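Local coordinates for putative exported protein (Bordetella pertussis Tohama I, PDB 2PFZ), which binds pyroglutamic acid as an extracytoplasmic solute receptor of the DctP family, probably delivering it to a tripartite ATP-independent periplasmic transporter, at residues Arg52-Gly56 / Asn57-Ile61; Phe83-Gly87 / Tyr88-Phe92; Pro100-Glu103 / Lys104-Ser108; Thr185-Thr189 / Lys190-Tyr194; Val210-Lys214 / Lys215-Ala219. One frame throughout, in Å; residues are numbered along the deposited sequence.

Contact 1. Residues Arg52-Gly56 / Asn57-Ile61; sequences RAVQG and NQAQI
A53 and V54 turn their carbonyl groups to the backbone of N57, Q58 and A59, closing helix 50-55 with a Schellman motif. N57 carries the positive phi of this turn, and two bonds run back into the last helical turn. The longer loop is Q58 N to A53 O, 2.8 Å but weak, being bent at hydrogen (127°); the shorter is N57 N to V54 O at 3.0 Å. A further bond, A59 N to A53 O at 3.1 Å, is much straighter (166°) and makes A53 O a double acceptor. The donors A59 N and N57 N stand well above the planes of the carbonyls they meet, so neither of these two bonds uses a lone-pair direction.

Apolar packing follows the same reversal. With CG1 of V54 anti to its backbone N, CG2 is left beside that N, where it lies 3.6 Å from I61 C and touches A59 CB more loosely. Around this, M111 of strand 111-118 also packs on V54.

Toward solvent, the guanidinium of R52 and the amide of Q58 lie with planes 25° apart. V54 CA also points its hydrogen at A59 O, 3.2 Å away.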
# COMPACT_ATOMS: atom_id res chain seq x y z
N ARG A 52 -11.86 7.45 7.32
CA ARG A 52 -12.88 8.24 8.03
C ARG A 52 -14.13 8.46 7.16
O ARG A 52 -15.26 8.41 7.66
CB ARG A 52 -12.29 9.59 8.48
CG ARG A 52 -13.20 10.48 9.32
CD ARG A 52 -14.06 11.43 8.46
NE ARG A 52 -13.25 12.42 7.73
CZ ARG A 52 -13.57 12.92 6.53
NH1 ARG A 52 -14.68 12.51 5.93
NH2 ARG A 52 -12.77 13.81 5.94
N ALA A 53 -13.92 8.66 5.85
CA ALA A 53 -15.05 8.81 4.91
C ALA A 53 -15.96 7.58 4.90
O ALA A 53 -17.18 7.71 4.92
CB ALA A 53 -14.54 9.14 3.53
N VAL A 54 -15.37 6.38 4.88
CA VAL A 54 -16.13 5.13 4.90
C VAL A 54 -16.69 4.85 6.32
O VAL A 54 -17.80 4.36 6.46
CB VAL A 54 -15.28 3.92 4.41
CG1 VAL A 54 -16.06 2.60 4.56
CG2 VAL A 54 -14.84 4.12 2.97
N GLN A 55 -15.93 5.18 7.37
CA GLN A 55 -16.41 5.00 8.72
C GLN A 55 -17.72 5.75 8.98
O GLN A 55 -18.62 5.22 9.65
CB GLN A 55 -15.37 5.47 9.74
CG GLN A 55 -15.76 5.14 11.16
CD GLN A 55 -14.74 5.57 12.17
OE1 GLN A 55 -14.97 5.45 13.37
NE2 GLN A 55 -13.59 6.07 11.70
N GLY A 56 -17.81 6.97 8.46
CA GLY A 56 -18.99 7.84 8.69
C GLY A 56 -20.07 7.57 7.67
O GLY A 56 -21.12 8.23 7.66
N ASN A 57 -19.82 6.57 6.81
CA ASN A 57 -20.70 6.30 5.68
C ASN A 57 -20.89 7.50 4.76
O ASN A 57 -21.96 7.63 4.12
CB ASN A 57 -22.07 5.75 6.12
CG ASN A 57 -22.76 4.98 5.00
OD1 ASN A 57 -22.09 4.39 4.16
ND2 ASN A 57 -24.11 4.98 4.99
N GLN A 58 -19.90 8.39 4.67
CA GLN A 58 -19.93 9.44 3.63
C GLN A 58 -19.67 8.82 2.24
O GLN A 58 -20.28 9.22 1.22
CB GLN A 58 -18.92 10.56 3.91
CG GLN A 58 -19.14 11.33 5.21
CD GLN A 58 -18.15 12.47 5.41
OE1 GLN A 58 -17.73 13.15 4.44
NE2 GLN A 58 -17.79 12.71 6.66
N ALA A 59 -18.74 7.86 2.20
CA ALA A 59 -18.60 6.96 1.06
C ALA A 59 -18.92 5.59 1.62
O ALA A 59 -18.50 5.29 2.71
CB ALA A 59 -17.15 7.00 0.50
N GLN A 60 -19.70 4.76 0.89
CA GLN A 60 -20.09 3.44 1.39
C GLN A 60 -18.96 2.41 1.31
O GLN A 60 -18.98 1.40 2.00
CB GLN A 60 -21.30 2.90 0.62
CG GLN A 60 -22.51 3.84 0.69
CD GLN A 60 -22.58 4.80 -0.49
OE1 GLN A 60 -21.57 5.18 -1.09
NE2 GLN A 60 -23.79 5.20 -0.83
N ILE A 61 -17.98 2.72 0.48
CA ILE A 61 -16.87 1.82 0.14
C ILE A 61 -15.69 2.71 -0.22
O ILE A 61 -15.89 3.84 -0.69
CB ILE A 61 -17.30 0.89 -1.03
CG1 ILE A 61 -16.19 -0.09 -1.45
CG2 ILE A 61 -17.78 1.73 -2.23
CD1 ILE A 61 -16.71 -1.42 -2.10

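Contact 2. Residues Phe83-Gly87 / Tyr88-Phe92; sequences FLATG and YDASF
A85 and G87 in the incoming loop meet the first turn of helix 88-107, and the backbone sets the terms. G87 is the N-cap residue, with extended phi/psi of -165°/170°, and Y88 passes straight into helical values. The path folds back enough to leave the CA atoms of A85 and A90 5.0 Å apart. One backbone hydrogen bond spans the two segments: S91 N donates to G87 O at 2.8 Å, with an angle of 151° at hydrogen. The next bond of the helix, F92 N to Y88 O, is also 2.8 Å long.

Among the side chains, the methyl groups of A85 and A90 both project across the turn and meet at 3.8 Å between their CB atoms. A85 CB also rests 3.7 Å from A90 O, placing it against the peptide that follows A90. S91 CB sits 3.2 Å from G87 O, the acceptor of its own amide. Y88 meets G87 chiefly through CB, 3.7 Å from G87 C; its CG, anti to the carbonyl carbon, sends the ring outward to helix 222-256, where OH is hydrogen-bonded to S243 OG. Y298 of helix 289-299 covers both A85 and A90.

The chemistry is that of a helix start without a side-chain cap: glycine has no polar group to accept from the first-turn amides. G87 N is buried here and has no partner in the model, so the junction rests on one main-chain bond and small apolar contacts.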
# COMPACT_ATOMS: atom_id res chain seq x y z
N PHE A 83 12.00 -5.73 5.89
CA PHE A 83 12.69 -7.01 6.04
C PHE A 83 12.03 -8.03 6.97
O PHE A 83 12.69 -8.71 7.75
CB PHE A 83 14.20 -6.76 6.27
CG PHE A 83 14.85 -6.25 5.03
CD1 PHE A 83 15.28 -7.16 4.06
CD2 PHE A 83 14.92 -4.90 4.75
CE1 PHE A 83 15.81 -6.73 2.87
CE2 PHE A 83 15.48 -4.46 3.52
CZ PHE A 83 15.91 -5.41 2.61
N LEU A 84 10.71 -8.10 6.85
CA LEU A 84 9.89 -9.07 7.53
C LEU A 84 9.25 -9.99 6.49
O LEU A 84 9.24 -11.21 6.68
CB LEU A 84 8.80 -8.37 8.36
CG LEU A 84 7.82 -9.28 9.08
CD1 LEU A 84 8.51 -10.18 10.08
CD2 LEU A 84 6.79 -8.38 9.73
N ALA A 85 8.73 -9.41 5.39
CA ALA A 85 8.13 -10.19 4.32
C ALA A 85 8.53 -9.49 3.03
O ALA A 85 8.02 -8.41 2.70
CB ALA A 85 6.57 -10.27 4.46
N THR A 86 9.47 -10.10 2.32
CA THR A 86 10.18 -9.40 1.26
C THR A 86 9.92 -10.05 -0.11
O THR A 86 10.78 -10.05 -0.99
CB THR A 86 11.70 -9.42 1.56
OG1 THR A 86 12.12 -10.78 1.76
CG2 THR A 86 12.02 -8.60 2.83
N GLY A 87 8.73 -10.59 -0.30
CA GLY A 87 8.34 -11.16 -1.59
C GLY A 87 6.84 -11.36 -1.58
O GLY A 87 6.21 -11.24 -0.53
N TYR A 88 6.27 -11.68 -2.74
CA TYR A 88 4.81 -11.85 -2.87
C TYR A 88 4.25 -12.99 -2.00
O TYR A 88 3.20 -12.84 -1.37
CB TYR A 88 4.40 -12.00 -4.33
CG TYR A 88 4.31 -10.67 -5.05
CD1 TYR A 88 3.18 -9.86 -4.91
CD2 TYR A 88 5.38 -10.19 -5.84
CE1 TYR A 88 3.08 -8.62 -5.57
CE2 TYR A 88 5.27 -8.95 -6.50
CZ TYR A 88 4.12 -8.18 -6.35
OH TYR A 88 4.00 -6.97 -7.01
N ASP A 89 4.92 -14.13 -1.95
CA ASP A 89 4.43 -15.25 -1.14
C ASP A 89 4.48 -14.92 0.35
O ASP A 89 3.51 -15.16 1.10
CB ASP A 89 5.23 -16.52 -1.44
CG ASP A 89 4.81 -17.69 -0.56
OD1 ASP A 89 3.65 -18.11 -0.66
OD2 ASP A 89 5.65 -18.16 0.23
N ALA A 90 5.61 -14.39 0.80
CA ALA A 90 5.71 -14.01 2.22
C ALA A 90 4.70 -12.93 2.54
O ALA A 90 4.08 -12.93 3.61
CB ALA A 90 7.13 -13.55 2.55
N SER A 91 4.51 -12.00 1.61
CA SER A 91 3.54 -10.92 1.80
C SER A 91 2.11 -11.48 1.92
O SER A 91 1.35 -11.05 2.80
CB SER A 91 3.57 -9.94 0.63
OG SER A 91 2.57 -8.93 0.79
N PHE A 92 1.74 -12.40 1.03
CA PHE A 92 0.40 -13.02 1.16
C PHE A 92 0.24 -13.78 2.49
O PHE A 92 -0.81 -13.74 3.16
CB PHE A 92 0.10 -13.94 -0.02
CG PHE A 92 -1.35 -14.30 -0.12
CD1 PHE A 92 -2.25 -13.40 -0.67
CD2 PHE A 92 -1.82 -15.49 0.39
CE1 PHE A 92 -3.60 -13.68 -0.72
CE2 PHE A 92 -3.17 -15.80 0.34
CZ PHE A 92 -4.06 -14.90 -0.23

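Contact 3. Residues Pro100-Glu103 / Lys104-Ser108; sequences PFLE and KKLAS
L102 and L106 reach each other through different first torsions. In L102, CG lies anti to the backbone N (chi1 -172°), whereas in L106 it lies anti to the carbonyl carbon (chi1 -78°). The two side chains consequently run side by side in the same direction, with L102 CG 4.1 Å from L106 CD1. L106 also lays its own CG 3.4 Å from L102 O, beside the carbonyl that its backbone amide uses.

That bond, L106 N to L102 O, measures 2.8 Å at 165° and belongs to a regular i to i+4 ladder in the later half of helix 88-107. K104 N to P100 O, K105 N to F101 O (3.0 Å) and A107 N to E103 O (2.8 Å) complete the set across the segments. P100 marks a kink: the N atoms of P100 and F101 have no bond to the preceding turn.

The helix has distinct faces. L102 and L106 are buried against L113 of strand 111-118 and Y76, while the ring of F101 packs on A293 and M294 of helix 289-299. E103 and K104 occupy exposed positions. Near the C-terminal end, the S108 hydroxyl folds back to donate to K105 O at 2.6 Å.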
# COMPACT_ATOMS: atom_id res chain seq x y z
N PRO A 100 -7.37 -11.62 10.27
CA PRO A 100 -8.42 -11.69 11.32
C PRO A 100 -8.39 -10.49 12.28
O PRO A 100 -9.44 -10.01 12.74
CB PRO A 100 -8.11 -13.01 12.06
CG PRO A 100 -7.26 -13.80 11.09
CD PRO A 100 -6.47 -12.79 10.32
N PHE A 101 -7.19 -10.02 12.59
CA PHE A 101 -7.02 -8.86 13.45
C PHE A 101 -7.42 -7.53 12.77
O PHE A 101 -7.93 -6.64 13.44
CB PHE A 101 -5.60 -8.80 14.00
CG PHE A 101 -5.27 -9.96 14.90
CD1 PHE A 101 -5.45 -9.85 16.28
CD2 PHE A 101 -4.82 -11.17 14.38
CE1 PHE A 101 -5.19 -10.93 17.13
CE2 PHE A 101 -4.54 -12.26 15.23
CZ PHE A 101 -4.72 -12.11 16.60
N LEU A 102 -7.13 -7.41 11.47
CA LEU A 102 -7.59 -6.27 10.66
C LEU A 102 -9.12 -6.21 10.63
O LEU A 102 -9.74 -5.16 10.88
CB LEU A 102 -7.05 -6.42 9.23
CG LEU A 102 -7.23 -5.27 8.21
CD1 LEU A 102 -6.89 -3.90 8.77
CD2 LEU A 102 -6.38 -5.55 7.00
N GLU A 103 -9.74 -7.35 10.35
CA GLU A 103 -11.19 -7.45 10.32
C GLU A 103 -11.81 -7.13 11.67
O GLU A 103 -12.82 -6.45 11.73
CB GLU A 103 -11.63 -8.84 9.87
CG GLU A 103 -11.29 -9.16 8.44
CD GLU A 103 -11.96 -10.40 7.97
OE1 GLU A 103 -11.34 -11.47 8.02
OE2 GLU A 103 -13.14 -10.32 7.58
N LYS A 104 -11.22 -7.66 12.75
CA LYS A 104 -11.68 -7.34 14.10
C LYS A 104 -11.62 -5.83 14.38
O LYS A 104 -12.62 -5.22 14.79
CB LYS A 104 -10.90 -8.15 15.15
CG LYS A 104 -11.19 -7.76 16.60
CD LYS A 104 -10.38 -8.58 17.57
CE LYS A 104 -10.75 -8.32 19.04
NZ LYS A 104 -9.76 -9.00 19.96
N LYS A 105 -10.46 -5.21 14.11
CA LYS A 105 -10.31 -3.78 14.33
C LYS A 105 -11.30 -2.98 13.50
O LYS A 105 -11.93 -2.06 14.01
CB LYS A 105 -8.86 -3.33 14.04
CG LYS A 105 -8.63 -1.81 14.14
CD LYS A 105 -8.60 -1.36 15.60
CE LYS A 105 -8.61 0.17 15.70
NZ LYS A 105 -8.74 0.50 17.14
N LEU A 106 -11.44 -3.34 12.23
CA LEU A 106 -12.38 -2.63 11.36
C LEU A 106 -13.81 -2.80 11.87
O LEU A 106 -14.60 -1.83 11.85
CB LEU A 106 -12.26 -3.12 9.92
CG LEU A 106 -11.07 -2.59 9.09
CD1 LEU A 106 -10.93 -3.43 7.84
CD2 LEU A 106 -11.21 -1.11 8.75
N ALA A 107 -14.14 -4.00 12.32
CA ALA A 107 -15.48 -4.26 12.88
C ALA A 107 -15.84 -3.38 14.08
O ALA A 107 -17.01 -2.95 14.18
CB ALA A 107 -15.69 -5.72 13.19
N SER A 108 -14.86 -3.12 14.95
CA SER A 108 -15.03 -2.23 16.12
C SER A 108 -15.40 -0.79 15.76
O SER A 108 -15.83 -0.01 16.62
CB SER A 108 -13.76 -2.22 16.99
OG SER A 108 -12.75 -1.42 16.39

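Contact 4. Residues Thr185-Thr189 / Lys190-Tyr194; sequences TGFDT and KTYEY. With PCA (pyroglutamic acid), chain B.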
# COMPACT_ATOMS: atom_id res chain seq x y z
N THR A 185 4.66 3.18 -8.91
CA THR A 185 4.63 4.62 -8.58
C THR A 185 5.71 5.41 -9.28
O THR A 185 5.45 6.50 -9.81
CB THR A 185 4.67 4.85 -7.07
OG1 THR A 185 3.47 4.32 -6.50
CG2 THR A 185 4.75 6.33 -6.74
N GLY A 186 6.93 4.86 -9.28
CA GLY A 186 8.04 5.49 -10.03
C GLY A 186 7.67 5.76 -11.47
O GLY A 186 7.87 6.87 -11.98
N PHE A 187 7.14 4.75 -12.15
CA PHE A 187 6.73 4.89 -13.54
C PHE A 187 5.57 5.87 -13.71
O PHE A 187 5.64 6.79 -14.54
CB PHE A 187 6.36 3.53 -14.14
CG PHE A 187 6.10 3.57 -15.61
CD1 PHE A 187 7.17 3.55 -16.52
CD2 PHE A 187 4.80 3.60 -16.10
CE1 PHE A 187 6.93 3.58 -17.90
CE2 PHE A 187 4.56 3.63 -17.48
CZ PHE A 187 5.63 3.61 -18.38
N ASP A 188 4.52 5.68 -12.92
CA ASP A 188 3.28 6.46 -13.10
C ASP A 188 3.43 7.96 -12.81
O ASP A 188 2.56 8.76 -13.20
CB ASP A 188 2.16 5.89 -12.24
CG ASP A 188 1.62 4.57 -12.75
OD1 ASP A 188 1.78 4.22 -13.95
OD2 ASP A 188 1.01 3.87 -11.94
N THR A 189 4.50 8.33 -12.11
CA THR A 189 4.75 9.73 -11.76
C THR A 189 5.92 10.27 -12.57
O THR A 189 6.39 11.40 -12.34
CB THR A 189 5.02 9.90 -10.24
OG1 THR A 189 6.17 9.12 -9.85
CG2 THR A 189 3.78 9.53 -9.39
N LYS A 190 6.37 9.47 -13.53
CA LYS A 190 7.55 9.76 -14.34
C LYS A 190 8.74 10.21 -13.49
O LYS A 190 9.38 11.22 -13.79
CB LYS A 190 7.22 10.80 -15.42
CG LYS A 190 6.27 10.26 -16.47
CD LYS A 190 6.56 10.86 -17.84
CE LYS A 190 5.76 12.12 -18.10
NZ LYS A 190 4.56 11.78 -18.90
N THR A 191 9.02 9.43 -12.43
CA THR A 191 10.13 9.70 -11.49
C THR A 191 11.49 9.71 -12.19
O THR A 191 12.40 10.42 -11.78
CB THR A 191 10.09 8.68 -10.31
OG1 THR A 191 9.00 9.03 -9.47
CG2 THR A 191 11.36 8.71 -9.45
N TYR A 192 11.59 8.94 -13.27
CA TYR A 192 12.80 8.89 -14.10
C TYR A 192 13.25 10.24 -14.68
O TYR A 192 14.43 10.40 -15.03
CB TYR A 192 12.63 7.86 -15.21
CG TYR A 192 11.43 8.05 -16.10
CD1 TYR A 192 10.27 7.29 -15.92
CD2 TYR A 192 11.44 8.99 -17.14
CE1 TYR A 192 9.15 7.46 -16.75
CE2 TYR A 192 10.34 9.16 -17.97
CZ TYR A 192 9.20 8.40 -17.77
OH TYR A 192 8.13 8.57 -18.61
N GLU A 193 12.34 11.19 -14.79
CA GLU A 193 12.71 12.54 -15.22
C GLU A 193 13.63 13.25 -14.20
O GLU A 193 14.47 14.07 -14.58
CB GLU A 193 11.45 13.36 -15.54
CG GLU A 193 10.69 12.84 -16.75
CD GLU A 193 9.41 13.59 -17.05
OE1 GLU A 193 8.94 14.33 -16.17
OE2 GLU A 193 8.87 13.44 -18.17
N TYR A 194 13.52 12.89 -12.93
CA TYR A 194 14.17 13.63 -11.85
C TYR A 194 15.10 12.80 -11.00
O TYR A 194 16.01 13.34 -10.37
CB TYR A 194 13.11 14.25 -10.95
CG TYR A 194 12.23 15.24 -11.66
CD1 TYR A 194 12.67 16.54 -11.90
CD2 TYR A 194 10.96 14.88 -12.10
CE1 TYR A 194 11.86 17.46 -12.57
CE2 TYR A 194 10.15 15.79 -12.76
CZ TYR A 194 10.60 17.08 -12.99
OH TYR A 194 9.79 17.98 -13.64
N PCA B . 3.20 3.47 -4.07
CA PCA B . 2.37 4.23 -3.11
CB PCA B . 2.29 3.51 -1.76
CG PCA B . 3.17 2.28 -1.89
CD PCA B . 3.62 2.30 -3.32
OE PCA B . 4.26 1.38 -3.85
C PCA B . 3.05 5.55 -2.89
O PCA B . 2.46 6.52 -2.41
OXT PCA B . 4.25 5.66 -3.21
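The rings of F187 and Y192 approach obliquely where helix 183-188 gives way to a 3-10 turn, F187 CD1 lying 4.4 Å from Y192 CE1. One face of Y192 carries K190 CA, 3.7 Å above the plane and offset toward the rim; D188 OD1 lies in plane at the edge of F187. W249 of helix 222-256 meets F187 edge-to-face.

A Schellman motif makes the junction, with K190 as its C-prime residue at positive phi (47°). T191 N donates to G186 O at 2.8 Å, in the carbonyl plane. K190 N reaches F187 O at 3.0 Å from well above the plane of the F187 carbonyl.

Threonine hydroxyls reinforce the helix end. T189 OG1 sits between its own backbone N and carbonyl carbon (chi1 59°), a rotation that directs it back to donate to T185 O at 2.7 Å. The side chains of T189 and T191 lie side by side, 2.9 Å between their OG1 atoms; whether the T191 proton points to T189 is not settled, and Y179 OH is a hydrogen-bond partner of T191 OG1.

T185, whose O accepts from T189 OG1, also reaches the pyroglutamic acid, for which S181, S182 and R142 are further hydrogen-bonding partners. Its CG2 lies 3.6 Å from the ligand carboxylate atom OXT, and its OG1 accepts from the ligand ring N at 2.6 Å and 166°.

Contact 5. Residues Val210-Lys214 / Lys215-Ala219; sequences VLVNK and KAFDA
N213 grips the first turn of helix 214-218 with both its side chain and its main chain. OD1 of N213 accepts from A216 N at 3.0 Å, the donor lying in the carbonyl plane on a lone pair, with 152° at hydrogen. The main-chain oxygen, N213 O, takes F217 N at 2.9 Å. One residue on, K214 O receives D218 N, also at 2.9 Å; the carboxylate carbon of D218 stays close to that same oxygen, D218 CG to K214 O being 3.2 Å.

The apolar part joins strand to helix directly. V212 CG1 meets F217 CB at 3.9 Å, and the two side chains run at an angle to each other. F217 has CG anti to its backbone N (chi1 179°), which carries the ring onward to M112 of strand 111-118 and L228 of helix 222-256.

What positions the cap lies one shell out. N213 ND2 donates to V54 O at the end of helix 50-55, so both ends of the amide are engaged, which favours this rotation of the group. Backbone bonding of N213 with Q60 secures the strand end. These features define an asparagine N-cap, placed at a strand-to-helix junction where the central strand 207-213 leaves its antiparallel sheet.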
# COMPACT_ATOMS: atom_id res chain seq x y z
N VAL A 210 -9.73 -2.44 0.41
CA VAL A 210 -11.02 -1.85 0.09
C VAL A 210 -11.95 -2.16 1.27
O VAL A 210 -12.17 -3.33 1.61
CB VAL A 210 -11.57 -2.40 -1.22
CG1 VAL A 210 -13.02 -1.93 -1.44
CG2 VAL A 210 -10.66 -1.94 -2.38
N LEU A 211 -12.43 -1.09 1.91
CA LEU A 211 -13.25 -1.16 3.11
C LEU A 211 -14.67 -0.83 2.72
O LEU A 211 -14.90 -0.06 1.79
CB LEU A 211 -12.80 -0.13 4.14
CG LEU A 211 -11.31 0.01 4.46
CD1 LEU A 211 -11.15 1.02 5.62
CD2 LEU A 211 -10.69 -1.34 4.81
N VAL A 212 -15.61 -1.41 3.46
CA VAL A 212 -17.03 -1.22 3.22
C VAL A 212 -17.68 -0.83 4.55
O VAL A 212 -17.40 -1.42 5.61
CB VAL A 212 -17.69 -2.53 2.67
CG1 VAL A 212 -19.21 -2.39 2.58
CG2 VAL A 212 -17.15 -2.88 1.30
N ASN A 213 -18.56 0.18 4.50
CA ASN A 213 -19.37 0.52 5.66
C ASN A 213 -20.44 -0.56 5.95
O ASN A 213 -21.25 -0.90 5.06
CB ASN A 213 -20.03 1.90 5.46
CG ASN A 213 -20.87 2.31 6.66
OD1 ASN A 213 -22.05 1.94 6.77
ND2 ASN A 213 -20.26 3.08 7.56
N LYS A 214 -20.44 -1.11 7.16
CA LYS A 214 -21.35 -2.23 7.52
C LYS A 214 -22.82 -1.85 7.32
O LYS A 214 -23.62 -2.63 6.78
CB LYS A 214 -21.18 -2.65 8.99
CG LYS A 214 -19.80 -3.12 9.38
CD LYS A 214 -19.67 -4.65 9.31
CE LYS A 214 -18.53 -5.20 10.17
NZ LYS A 214 -18.67 -6.74 10.21
N LYS A 215 -23.19 -0.65 7.77
CA LYS A 215 -24.59 -0.18 7.62
C LYS A 215 -25.00 -0.12 6.14
O LYS A 215 -26.10 -0.53 5.78
CB LYS A 215 -24.78 1.19 8.29
CG LYS A 215 -24.91 1.12 9.79
CD LYS A 215 -25.39 2.47 10.31
CE LYS A 215 -25.13 2.60 11.81
NZ LYS A 215 -25.44 3.99 12.26
N ALA A 216 -24.09 0.36 5.29
CA ALA A 216 -24.35 0.44 3.85
C ALA A 216 -24.50 -0.96 3.25
O ALA A 216 -25.36 -1.20 2.39
CB ALA A 216 -23.25 1.21 3.14
N PHE A 217 -23.65 -1.89 3.70
CA PHE A 217 -23.68 -3.27 3.24
C PHE A 217 -25.03 -3.94 3.60
O PHE A 217 -25.67 -4.60 2.76
CB PHE A 217 -22.51 -4.02 3.89
CG PHE A 217 -22.44 -5.47 3.51
CD1 PHE A 217 -21.91 -5.85 2.29
CD2 PHE A 217 -22.89 -6.45 4.40
CE1 PHE A 217 -21.85 -7.22 1.91
CE2 PHE A 217 -22.82 -7.80 4.06
CZ PHE A 217 -22.29 -8.19 2.81
N ASP A 218 -25.42 -3.73 4.86
CA ASP A 218 -26.62 -4.30 5.48
C ASP A 218 -27.92 -3.89 4.80
O ASP A 218 -28.93 -4.64 4.85
CB ASP A 218 -26.66 -3.92 6.96
CG ASP A 218 -25.75 -4.78 7.81
OD1 ASP A 218 -25.13 -5.71 7.28
OD2 ASP A 218 -25.65 -4.50 9.03
N ALA A 219 -27.91 -2.72 4.18
CA ALA A 219 -29.07 -2.19 3.47
C ALA A 219 -29.33 -2.92 2.16
O ALA A 219 -30.44 -2.84 1.62
CB ALA A 219 -28.92 -0.70 3.24

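In the fold
Contacts 1, 3 and 5 cluster around one three-stranded antiparallel sheet, whereas contact 4 lies beside the ligand, its centre about 31 to 35 Å from theirs. Contacts 1 and 5 touch through N213, which bonds to both V54 and Q60; contact 3 packs L106 against L211 of contact 5. Contacts 2 and 3 share helix 88-107, with centres about 21 Å apart. All five are partly buried; three of ten touching residues in contact 1 and four of eight in contact 3 are exposed. Their chemistry follows position: Schellman endings in 1 and 4, helix starts in 2 and 5, capped by a side chain only in 5, and regular bonding in the last turns of a helix in 3. Contact 4 alone includes a pocket residue.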